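Local coordinates for FERM, ARHGEF and pleckstrin domain-containing protein 2 (Mus musculus, PDB 6D2K) that activates the small GTPase RAC1 as a guanine nucleotide exchange factor and takes part in semaphorin signalling, the chain here being its FERM domain, at residues F87-P92 against E191-R196; S134-Y139 against D166-H171; R241-I246 against T259-L264. All blocks are in the same frame, centred on the assembly; numbering follows the deposited sequence.

Contact 1. Residues F87-P92 against E191-R196; sequences FFPPDP and EMYGIR
The ring of Phe88 lies against the backbone of Gly194, whose CA sits over the ring centre, 3.5 Å from the centroid, in a CH-pi contact. Gly194 is the third residue of a type II beta turn from Met192 to Ile195; with positive phi (70°) and no side chain, it lets the backbone lie directly on the ring face. Tyr193, just before it, meets the same ring differently: Phe88 turns its edge toward the tyrosine face in a T-shaped pair, centroids 5.4 Å apart and planes at 84°. With CG anti to the backbone N (chi1 168°), the tyrosine ring extends to the proline-rich segment, where OH donates a 2.7 Å hydrogen bond to Pro89 O, in the carbonyl plane. Pro92 comes to meet the tyrosine from the opposite direction, its CG 3.3 Å from Tyr193 OH. The Arg196 side chain crosses that of Phe88 at about a right angle, with Phe88 CE2 and CZ over one face of the guanidinium. The arginine is held there by its own NH1 bond to Ile195 O and by a salt bridge from NH2 to Asp111 of helix 98-113. The two loops thus meet near the middle of the FERM domain, where its lobes converge. The chemistry is mainly aromatic and apolar, and the one hydrogen bond between the segments spends the buried tyrosine hydroxyl on a main-chain carbonyl.

Contact 2. Residues S134-Y139 against D166-H171; sequences SEIGDY and DFHQRH
His168, near the end of helix 161-168, points its ring at the turn that follows helix 121-136. Its NE2 gives Gly137 O a weak hydrogen bond, 2.8 Å long but bent to 128° at the hydrogen, with the oxygen near the imidazole plane. The other ring nitrogen, ND1, bonds Asp144 of helix 141-150, and partners at both nitrogens hold the rotation of the ring. Tyr139 lies over one face of that ring: its CB is 4.0 Å from the imidazole centroid in a CH-pi contact, and its own ring presents an edge to the same histidine in an offset edge-to-face pair, planes at 85°. The main-chain oxygen of His168 is also used, accepting from a water that in turn accepts from Tyr139 N at 2.9 Å. All this belongs to the all-helical central lobe of the FERM domain, where Gly137, with positive phi, takes the chain out of helix 121-136. Gln169 comes next and runs alongside Tyr139, pointing the same way; CG sits over the centre of the phenol ring, 3.3 Å from its centroid, and the amide plane is only 24° from that of the ring. Further on, His171 bonds Ser129 through NE2 and stacks on His130, both in helix 121-136.

Contact 3. Residues R241-I246 against T259-L264; sequences RKRFLI and TLEFLL
Arg243 and Glu261 form a side-on salt bridge across two antiparallel strands. Arg243 NE reaches Glu261 OE2 at 2.6 Å and Arg243 NH2 reaches Glu261 OE1 at 2.9 Å, one nitrogen to each oxygen. Both oxygens are approached from above the carboxylate plane, which stands 33° from the guanidinium. The arginine chain bends at chi3 (49°), swinging the guanidinium across toward the glutamate on the neighbouring strand. The two residues are diagonal: Arg243 is paired with Leu263 and Leu245 with Glu261, both non-hydrogen-bonded pairs, and all four side chains lie on one face. There Leu245 CG packs 3.9 Å from Glu261 CG, the two chains running side by side, while Leu263 CD1 touches the aliphatic part of Arg243. The other face is apolar. Phe244 CB meets Leu264 CD1 at 3.7 Å, and Ile246 CD1 approaches the Phe262 ring at CE2, 3.9 Å away. Phe244 has Phe262 CD2 at its ring edge.

The backbone sets this register. Phe244 with Phe262 and Ile246 with Leu260 are hydrogen-bonded pairs, each joined by reciprocal N-H to O bonds; Phe244 N to Phe262 O is 2.8 Å and nearly straight. A further bond from Leu264 N to Lys242 O closes the end of the hairpin away from its connecting loop.

Strands 243-247 and 259-264 are neighbours in the antiparallel sheet of the PH-like lobe, flanked by strand 236-240 beside the first and strand 198-201 beside the second. Phe244 and Leu264 carry the apolar face onto helix 267-284, Phe244 meeting Phe273 edge-to-face, while Phe262 packs on Ile208 and Leu210 of strand 207-213.

How the contacts relate
The three contacts sample different parts of one FERM domain. Contact 1 lies nearest the middle, about 8 Å from the centre of the chain, where the lobes converge; contact 2 is in the helical central lobe and contact 3 in the PH-like lobe, on opposite sides of that centre, with centres about 47 Å apart. Contact 1 lies about 25 Å from contact 2 and 24 Å from contact 3, centre to centre, and none touches another. Along the chain, contact 2 is nested inside the loop closed by contact 1, whereas contact 3 follows later. Helix 267-284 touches residues of both contacts 1 and 3.

Contact 1. Residues F87-P92 against E191-R196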
loop_
_atom_site.group_PDB
_atom_site.type_symbol
_atom_site.label_atom_id
_atom_site.label_comp_id
_atom_site.label_asym_id
_atom_site.label_seq_id
_atom_site.Cartn_x
_atom_site.Cartn_y
_atom_site.Cartn_z
ATOM N N PHE A 87 0.775 5.856 2.871
ATOM C CA PHE A 87 1.705 5.938 3.991
ATOM C C PHE A 87 1.242 5.039 5.139
ATOM O O PHE A 87 0.178 5.247 5.707
ATOM C CB PHE A 87 1.820 7.385 4.495
ATOM C CG PHE A 87 2.292 8.358 3.452
ATOM C CD1 PHE A 87 3.607 8.333 3.006
ATOM C CD2 PHE A 87 1.419 9.282 2.905
ATOM C CE1 PHE A 87 4.041 9.227 2.031
ATOM C CE2 PHE A 87 1.856 10.179 1.934
ATOM C CZ PHE A 87 3.165 10.148 1.503
ATOM N N PHE A 88 2.056 4.041 5.477
ATOM C CA PHE A 88 1.752 3.125 6.574
ATOM C C PHE A 88 2.473 3.562 7.860
ATOM O O PHE A 88 3.706 3.454 7.962
ATOM C CB PHE A 88 2.186 1.707 6.191
ATOM C CG PHE A 88 1.316 1.057 5.131
ATOM C CD1 PHE A 88 0.307 0.188 5.506
ATOM C CD2 PHE A 88 1.524 1.286 3.781
ATOM C CE1 PHE A 88 -0.501 -0.427 4.554
ATOM C CE2 PHE A 88 0.715 0.674 2.816
ATOM C CZ PHE A 88 -0.292 -0.181 3.210
ATOM N N PRO A 89 1.721 4.082 8.842
ATOM C CA PRO A 89 2.395 4.483 10.084
ATOM C C PRO A 89 2.628 3.267 10.978
ATOM O O PRO A 89 1.989 2.232 10.787
ATOM C CB PRO A 89 1.382 5.431 10.721
ATOM C CG PRO A 89 0.052 4.846 10.319
ATOM C CD PRO A 89 0.268 4.332 8.904
ATOM N N PRO A 90 3.548 3.380 11.944
ATOM C CA PRO A 90 3.868 2.242 12.806
ATOM C C PRO A 90 2.702 1.796 13.700
ATOM O O PRO A 90 2.636 0.610 14.027
ATOM C CB PRO A 90 5.041 2.759 13.653
ATOM C CG PRO A 90 4.966 4.242 13.556
ATOM C CD PRO A 90 4.371 4.565 12.231
ATOM N N ASP A 91 1.805 2.705 14.073
ATOM C CA ASP A 91 0.706 2.366 14.994
ATOM C C ASP A 91 -0.625 2.828 14.413
ATOM O O ASP A 91 -1.179 3.838 14.836
ATOM C CB ASP A 91 0.948 3.012 16.370
ATOM C CG ASP A 91 0.167 2.335 17.500
ATOM O OD1 ASP A 91 -0.751 1.536 17.214
ATOM O OD2 ASP A 91 0.485 2.605 18.683
ATOM N N PRO A 92 -1.152 2.088 13.427
ATOM C CA PRO A 92 -2.386 2.547 12.783
ATOM C C PRO A 92 -3.605 2.469 13.712
ATOM O O PRO A 92 -4.619 3.119 13.445
ATOM C CB PRO A 92 -2.549 1.586 11.594
ATOM C CG PRO A 92 -1.732 0.387 11.943
ATOM C CD PRO A 92 -0.594 0.878 12.800
ATOM N N GLU A 191 6.881 -8.075 9.427
ATOM C CA GLU A 191 7.997 -7.479 8.698
ATOM C C GLU A 191 7.521 -6.913 7.365
ATOM O O GLU A 191 8.078 -5.924 6.873
ATOM C CB GLU A 191 9.080 -8.529 8.469
ATOM C CG GLU A 191 10.353 -7.997 7.826
ATOM C CD GLU A 191 11.459 -9.037 7.829
ATOM O OE1 GLU A 191 12.454 -8.837 8.555
ATOM O OE2 GLU A 191 11.312 -10.054 7.121
ATOM N N MET A 192 6.493 -7.526 6.781
ATOM C CA MET A 192 6.002 -7.076 5.481
ATOM C C MET A 192 4.890 -6.018 5.539
ATOM O O MET A 192 4.348 -5.624 4.502
ATOM C CB MET A 192 5.567 -8.274 4.632
ATOM C CG MET A 192 6.745 -9.180 4.212
ATOM S SD MET A 192 7.990 -8.302 3.215
ATOM C CE MET A 192 7.057 -8.017 1.721
ATOM N N TYR A 193 4.549 -5.562 6.741
ATOM C CA TYR A 193 3.544 -4.507 6.908
ATOM C C TYR A 193 3.920 -3.270 6.095
ATOM O O TYR A 193 4.993 -2.698 6.287
ATOM C CB TYR A 193 3.371 -4.157 8.395
ATOM C CG TYR A 193 2.581 -2.887 8.673
ATOM C CD1 TYR A 193 1.206 -2.854 8.519
ATOM C CD2 TYR A 193 3.217 -1.727 9.085
ATOM C CE1 TYR A 193 0.487 -1.705 8.771
ATOM C CE2 TYR A 193 2.511 -0.571 9.336
ATOM C CZ TYR A 193 1.143 -0.562 9.170
ATOM O OH TYR A 193 0.415 0.586 9.403
ATOM N N GLY A 194 3.033 -2.886 5.184
ATOM C CA GLY A 194 3.223 -1.719 4.328
ATOM C C GLY A 194 4.307 -1.847 3.267
ATOM O O GLY A 194 4.633 -0.858 2.604
ATOM N N ILE A 195 4.858 -3.045 3.081
ATOM C CA ILE A 195 6.021 -3.193 2.195
ATOM C C ILE A 195 5.616 -3.436 0.741
ATOM O O ILE A 195 4.736 -4.255 0.458
ATOM C CB ILE A 195 6.945 -4.335 2.656
ATOM C CG1 ILE A 195 7.522 -4.035 4.041
ATOM C CG2 ILE A 195 8.083 -4.565 1.639
ATOM C CD1 ILE A 195 8.532 -2.895 4.047
ATOM N N ARG A 196 6.258 -2.711 -0.179
ATOM C CA ARG A 196 6.146 -2.966 -1.612
ATOM C C ARG A 196 7.565 -3.005 -2.161
ATOM O O ARG A 196 8.354 -2.081 -1.922
ATOM C CB ARG A 196 5.339 -1.859 -2.307
ATOM C CG ARG A 196 3.845 -1.872 -1.994
ATOM C CD ARG A 196 3.506 -1.062 -0.737
ATOM N NE ARG A 196 2.057 -0.975 -0.524
ATOM C CZ ARG A 196 1.327 -1.902 0.092
ATOM N NH1 ARG A 196 1.887 -3.006 0.570
ATOM N NH2 ARG A 196 0.024 -1.725 0.216
#

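Contact 2. Residues S134-Y139 against D166-H171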
loop_
_atom_site.group_PDB
_atom_site.type_symbol
_atom_site.label_atom_id
_atom_site.label_comp_id
_atom_site.label_asym_id
_atom_site.label_seq_id
_atom_site.Cartn_x
_atom_site.Cartn_y
_atom_site.Cartn_z
ATOM N N SER A 134 -15.481 -8.952 11.649
ATOM C CA SER A 134 -15.909 -7.601 11.298
ATOM C C SER A 134 -17.014 -7.594 10.253
ATOM O O SER A 134 -17.911 -6.756 10.319
ATOM C CB SER A 134 -14.733 -6.747 10.791
ATOM O OG SER A 134 -14.355 -7.099 9.472
ATOM N N GLU A 135 -16.951 -8.510 9.287
ATOM C CA GLU A 135 -17.832 -8.420 8.131
ATOM C C GLU A 135 -19.123 -9.204 8.304
ATOM O O GLU A 135 -20.201 -8.708 7.963
ATOM C CB GLU A 135 -17.104 -8.862 6.856
ATOM C CG GLU A 135 -17.957 -8.688 5.597
ATOM C CD GLU A 135 -17.123 -8.549 4.341
ATOM O OE1 GLU A 135 -16.216 -7.693 4.315
ATOM O OE2 GLU A 135 -17.388 -9.283 3.363
ATOM N N ILE A 136 -19.019 -10.426 8.810
ATOM C CA ILE A 136 -20.218 -11.272 8.948
ATOM C C ILE A 136 -20.597 -11.568 10.399
ATOM O O ILE A 136 -21.616 -12.208 10.656
ATOM C CB ILE A 136 -20.117 -12.605 8.159
ATOM C CG1 ILE A 136 -19.005 -13.502 8.713
ATOM C CG2 ILE A 136 -19.959 -12.336 6.673
ATOM C CD1 ILE A 136 -18.939 -14.866 8.018
ATOM N N GLY A 137 -19.787 -11.116 11.356
ATOM C CA GLY A 137 -20.117 -11.290 12.758
ATOM C C GLY A 137 -19.767 -12.640 13.353
ATOM O O GLY A 137 -18.864 -13.330 12.877
ATOM N N ASP A 138 -20.483 -13.020 14.414
ATOM C CA ASP A 138 -20.151 -14.230 15.159
ATOM C C ASP A 138 -20.123 -15.467 14.285
ATOM O O ASP A 138 -20.929 -15.631 13.364
ATOM C CB ASP A 138 -21.157 -14.471 16.293
ATOM C CG ASP A 138 -21.037 -13.470 17.416
ATOM O OD1 ASP A 138 -20.099 -12.646 17.441
ATOM O OD2 ASP A 138 -21.912 -13.503 18.311
ATOM N N TYR A 139 -19.182 -16.341 14.616
ATOM C CA TYR A 139 -19.007 -17.620 13.962
ATOM C C TYR A 139 -20.291 -18.427 13.854
ATOM O O TYR A 139 -21.082 -18.522 14.804
ATOM C CB TYR A 139 -17.988 -18.447 14.745
ATOM C CG TYR A 139 -17.840 -19.871 14.254
ATOM C CD1 TYR A 139 -18.543 -20.912 14.857
ATOM C CD2 TYR A 139 -16.993 -20.179 13.196
ATOM C CE1 TYR A 139 -18.402 -22.220 14.421
ATOM C CE2 TYR A 139 -16.852 -21.484 12.749
ATOM C CZ TYR A 139 -17.561 -22.498 13.366
ATOM O OH TYR A 139 -17.420 -23.798 12.928
ATOM N N ASP A 166 -11.629 -22.206 13.397
ATOM C CA ASP A 166 -11.191 -22.394 14.775
ATOM C C ASP A 166 -10.923 -21.068 15.492
ATOM O O ASP A 166 -11.388 -20.846 16.612
ATOM C CB ASP A 166 -9.939 -23.282 14.770
ATOM C CG ASP A 166 -9.333 -23.476 16.153
ATOM O OD1 ASP A 166 -8.418 -24.321 16.276
ATOM O OD2 ASP A 166 -9.744 -22.792 17.110
ATOM N N PHE A 167 -10.180 -20.176 14.849
ATOM C CA PHE A 167 -9.896 -18.872 15.437
ATOM C C PHE A 167 -11.162 -18.005 15.521
ATOM O O PHE A 167 -11.364 -17.291 16.502
ATOM C CB PHE A 167 -8.820 -18.117 14.632
ATOM C CG PHE A 167 -7.412 -18.615 14.846
ATOM C CD1 PHE A 167 -6.856 -18.646 16.109
ATOM C CD2 PHE A 167 -6.625 -18.982 13.765
ATOM C CE1 PHE A 167 -5.562 -19.098 16.312
ATOM C CE2 PHE A 167 -5.330 -19.425 13.949
ATOM C CZ PHE A 167 -4.792 -19.477 15.229
ATOM N N HIS A 168 -11.987 -18.033 14.476
ATOM C CA HIS A 168 -13.188 -17.206 14.456
ATOM C C HIS A 168 -14.102 -17.516 15.641
ATOM O O HIS A 168 -14.718 -16.613 16.203
ATOM C CB HIS A 168 -13.942 -17.385 13.142
ATOM C CG HIS A 168 -15.059 -16.405 12.949
ATOM N ND1 HIS A 168 -16.054 -16.593 12.017
ATOM C CD2 HIS A 168 -15.341 -15.236 13.571
ATOM C CE1 HIS A 168 -16.893 -15.574 12.060
ATOM N NE2 HIS A 168 -16.491 -14.741 13.003
ATOM N N GLN A 169 -14.167 -18.787 16.030
ATOM C CA GLN A 169 -15.002 -19.188 17.164
ATOM C C GLN A 169 -14.601 -18.472 18.450
ATOM O O GLN A 169 -15.409 -18.352 19.378
ATOM C CB GLN A 169 -14.933 -20.702 17.377
ATOM C CG GLN A 169 -15.564 -21.502 16.278
ATOM C CD GLN A 169 -15.297 -22.986 16.419
ATOM O OE1 GLN A 169 -15.657 -23.602 17.425
ATOM N NE2 GLN A 169 -14.673 -23.573 15.403
ATOM N N ARG A 170 -13.364 -17.990 18.510
ATOM C CA ARG A 170 -12.862 -17.316 19.703
ATOM C C ARG A 170 -13.317 -15.862 19.816
ATOM O O ARG A 170 -13.114 -15.236 20.851
ATOM C CB ARG A 170 -11.328 -17.334 19.732
ATOM C CG ARG A 170 -10.714 -18.696 19.503
ATOM C CD ARG A 170 -9.193 -18.616 19.527
ATOM N NE ARG A 170 -8.611 -19.938 19.352
ATOM C CZ ARG A 170 -7.323 -20.217 19.529
ATOM N NH1 ARG A 170 -6.477 -19.261 19.890
ATOM N NH2 ARG A 170 -6.888 -21.453 19.346
ATOM N N HIS A 171 -13.896 -15.312 18.747
ATOM C CA HIS A 171 -14.147 -13.871 18.697
ATOM C C HIS A 171 -15.582 -13.492 18.997
ATOM O O HIS A 171 -16.002 -12.385 18.669
ATOM C CB HIS A 171 -13.799 -13.306 17.319
ATOM C CG HIS A 171 -12.430 -13.670 16.844
ATOM N ND1 HIS A 171 -11.365 -13.859 17.699
ATOM C CD2 HIS A 171 -11.948 -13.854 15.589
ATOM C CE1 HIS A 171 -10.287 -14.160 16.996
ATOM N NE2 HIS A 171 -10.611 -14.158 15.712
HETATM O O HOH W 1 -17.245 -15.355 16.485
#

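Contact 3. Residues R241-I246 against T259-L264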
loop_
_atom_site.group_PDB
_atom_site.type_symbol
_atom_site.label_atom_id
_atom_site.label_comp_id
_atom_site.label_asym_id
_atom_site.label_seq_id
_atom_site.Cartn_x
_atom_site.Cartn_y
_atom_site.Cartn_z
ATOM N N ARG A 241 18.962 8.450 -14.151
ATOM C CA ARG A 241 18.608 7.387 -15.087
ATOM C C ARG A 241 18.137 6.169 -14.290
ATOM O O ARG A 241 17.163 6.288 -13.548
ATOM C CB ARG A 241 19.788 7.089 -16.028
ATOM C CG ARG A 241 19.404 6.379 -17.307
ATOM C CD ARG A 241 20.553 6.548 -18.314
ATOM N NE ARG A 241 20.368 5.780 -19.541
ATOM C CZ ARG A 241 20.593 6.275 -20.753
ATOM N NH1 ARG A 241 20.954 7.542 -20.886
ATOM N NH2 ARG A 241 20.418 5.507 -21.822
ATOM N N LYS A 242 18.804 5.024 -14.421
ATOM C CA LYS A 242 18.395 3.816 -13.692
ATOM C C LYS A 242 18.985 3.705 -12.285
ATOM O O LYS A 242 18.676 2.744 -11.569
ATOM C CB LYS A 242 18.767 2.545 -14.463
ATOM C CG LYS A 242 18.105 2.441 -15.825
ATOM C CD LYS A 242 18.266 1.043 -16.402
ATOM C CE LYS A 242 19.713 0.664 -16.594
ATOM N NZ LYS A 242 19.822 -0.566 -17.432
ATOM N N ARG A 243 19.831 4.660 -11.908
ATOM C CA ARG A 243 20.583 4.601 -10.650
ATOM C C ARG A 243 19.881 5.341 -9.521
ATOM O O ARG A 243 19.563 6.522 -9.662
ATOM C CB ARG A 243 21.981 5.229 -10.845
ATOM C CG ARG A 243 22.871 4.481 -11.820
ATOM C CD ARG A 243 24.032 5.365 -12.316
ATOM N NE ARG A 243 24.735 6.025 -11.222
ATOM C CZ ARG A 243 25.294 7.229 -11.309
ATOM N NH1 ARG A 243 25.223 7.918 -12.440
ATOM N NH2 ARG A 243 25.912 7.744 -10.254
ATOM N N PHE A 244 19.662 4.645 -8.402
ATOM C CA PHE A 244 19.128 5.254 -7.184
ATOM C C PHE A 244 20.271 5.500 -6.199
ATOM O O PHE A 244 21.035 4.589 -5.906
ATOM C CB PHE A 244 18.081 4.322 -6.559
ATOM C CG PHE A 244 17.509 4.823 -5.266
ATOM C CD1 PHE A 244 16.726 5.967 -5.226
ATOM C CD2 PHE A 244 17.743 4.136 -4.089
ATOM C CE1 PHE A 244 16.187 6.408 -4.025
ATOM C CE2 PHE A 244 17.220 4.574 -2.884
ATOM C CZ PHE A 244 16.445 5.713 -2.856
ATOM N N LEU A 245 20.394 6.732 -5.707
ATOM C CA LEU A 245 21.540 7.130 -4.884
ATOM C C LEU A 245 21.125 7.534 -3.472
ATOM O O LEU A 245 20.298 8.422 -3.298
ATOM C CB LEU A 245 22.290 8.301 -5.548
ATOM C CG LEU A 245 23.107 8.031 -6.825
ATOM C CD1 LEU A 245 22.231 7.577 -7.978
ATOM C CD2 LEU A 245 23.879 9.277 -7.224
ATOM N N ILE A 246 21.691 6.878 -2.463
ATOM C CA ILE A 246 21.420 7.258 -1.083
ATOM C C ILE A 246 22.684 7.834 -0.471
ATOM O O ILE A 246 23.684 7.125 -0.363
ATOM C CB ILE A 246 21.030 6.051 -0.219
ATOM C CG1 ILE A 246 19.935 5.222 -0.870
ATOM C CG2 ILE A 246 20.576 6.524 1.155
ATOM C CD1 ILE A 246 19.561 3.981 -0.080
ATOM N N THR A 259 28.026 7.509 -0.293
ATOM C CA THR A 259 26.884 7.235 -1.171
ATOM C C THR A 259 26.792 5.771 -1.602
ATOM O O THR A 259 27.776 5.173 -2.055
ATOM C CB THR A 259 26.887 8.171 -2.409
ATOM O OG1 THR A 259 26.764 9.535 -1.978
ATOM C CG2 THR A 259 25.724 7.846 -3.361
ATOM N N LEU A 260 25.601 5.199 -1.442
ATOM C CA LEU A 260 25.317 3.857 -1.922
ATOM C C LEU A 260 24.497 3.977 -3.191
ATOM O O LEU A 260 23.669 4.882 -3.315
ATOM C CB LEU A 260 24.511 3.068 -0.891
ATOM C CG LEU A 260 25.172 2.833 0.463
ATOM C CD1 LEU A 260 24.306 1.902 1.312
ATOM C CD2 LEU A 260 26.560 2.260 0.267
ATOM N N GLU A 261 24.737 3.064 -4.125
ATOM C CA GLU A 261 24.054 3.078 -5.416
ATOM C C GLU A 261 23.350 1.763 -5.703
ATOM O O GLU A 261 23.909 0.688 -5.487
ATOM C CB GLU A 261 25.043 3.365 -6.544
ATOM C CG GLU A 261 25.340 4.829 -6.749
ATOM C CD GLU A 261 25.890 5.114 -8.136
ATOM O OE1 GLU A 261 26.853 5.903 -8.243
ATOM O OE2 GLU A 261 25.361 4.544 -9.120
ATOM N N PHE A 262 22.111 1.856 -6.182
ATOM C CA PHE A 262 21.354 0.675 -6.587
ATOM C C PHE A 262 20.834 0.882 -7.993
ATOM O O PHE A 262 20.456 1.992 -8.360
ATOM C CB PHE A 262 20.198 0.433 -5.615
ATOM C CG PHE A 262 20.657 0.177 -4.210
ATOM C CD1 PHE A 262 20.986 -1.103 -3.805
ATOM C CD2 PHE A 262 20.797 1.222 -3.318
ATOM C CE1 PHE A 262 21.425 -1.342 -2.505
ATOM C CE2 PHE A 262 21.236 0.992 -2.029
ATOM C CZ PHE A 262 21.558 -0.289 -1.627
ATOM N N LEU A 263 20.816 -0.185 -8.785
ATOM C CA LEU A 263 20.373 -0.073 -10.163
ATOM C C LEU A 263 18.982 -0.672 -10.291
ATOM O O LEU A 263 18.787 -1.853 -10.003
ATOM C CB LEU A 263 21.345 -0.816 -11.080
ATOM C CG LEU A 263 21.232 -0.508 -12.563
ATOM C CD1 LEU A 263 21.787 0.896 -12.813
ATOM C CD2 LEU A 263 22.016 -1.542 -13.368
ATOM N N LEU A 264 18.007 0.129 -10.714
ATOM C CA LEU A 264 16.658 -0.411 -10.926
ATOM C C LEU A 264 16.474 -0.781 -12.398
ATOM O O LEU A 264 17.404 -0.654 -13.194
ATOM C CB LEU A 264 15.572 0.554 -10.440
ATOM C CG LEU A 264 15.408 0.585 -8.914
ATOM C CD1 LEU A 264 16.417 1.531 -8.295
ATOM C CD2 LEU A 264 13.994 0.966 -8.497
#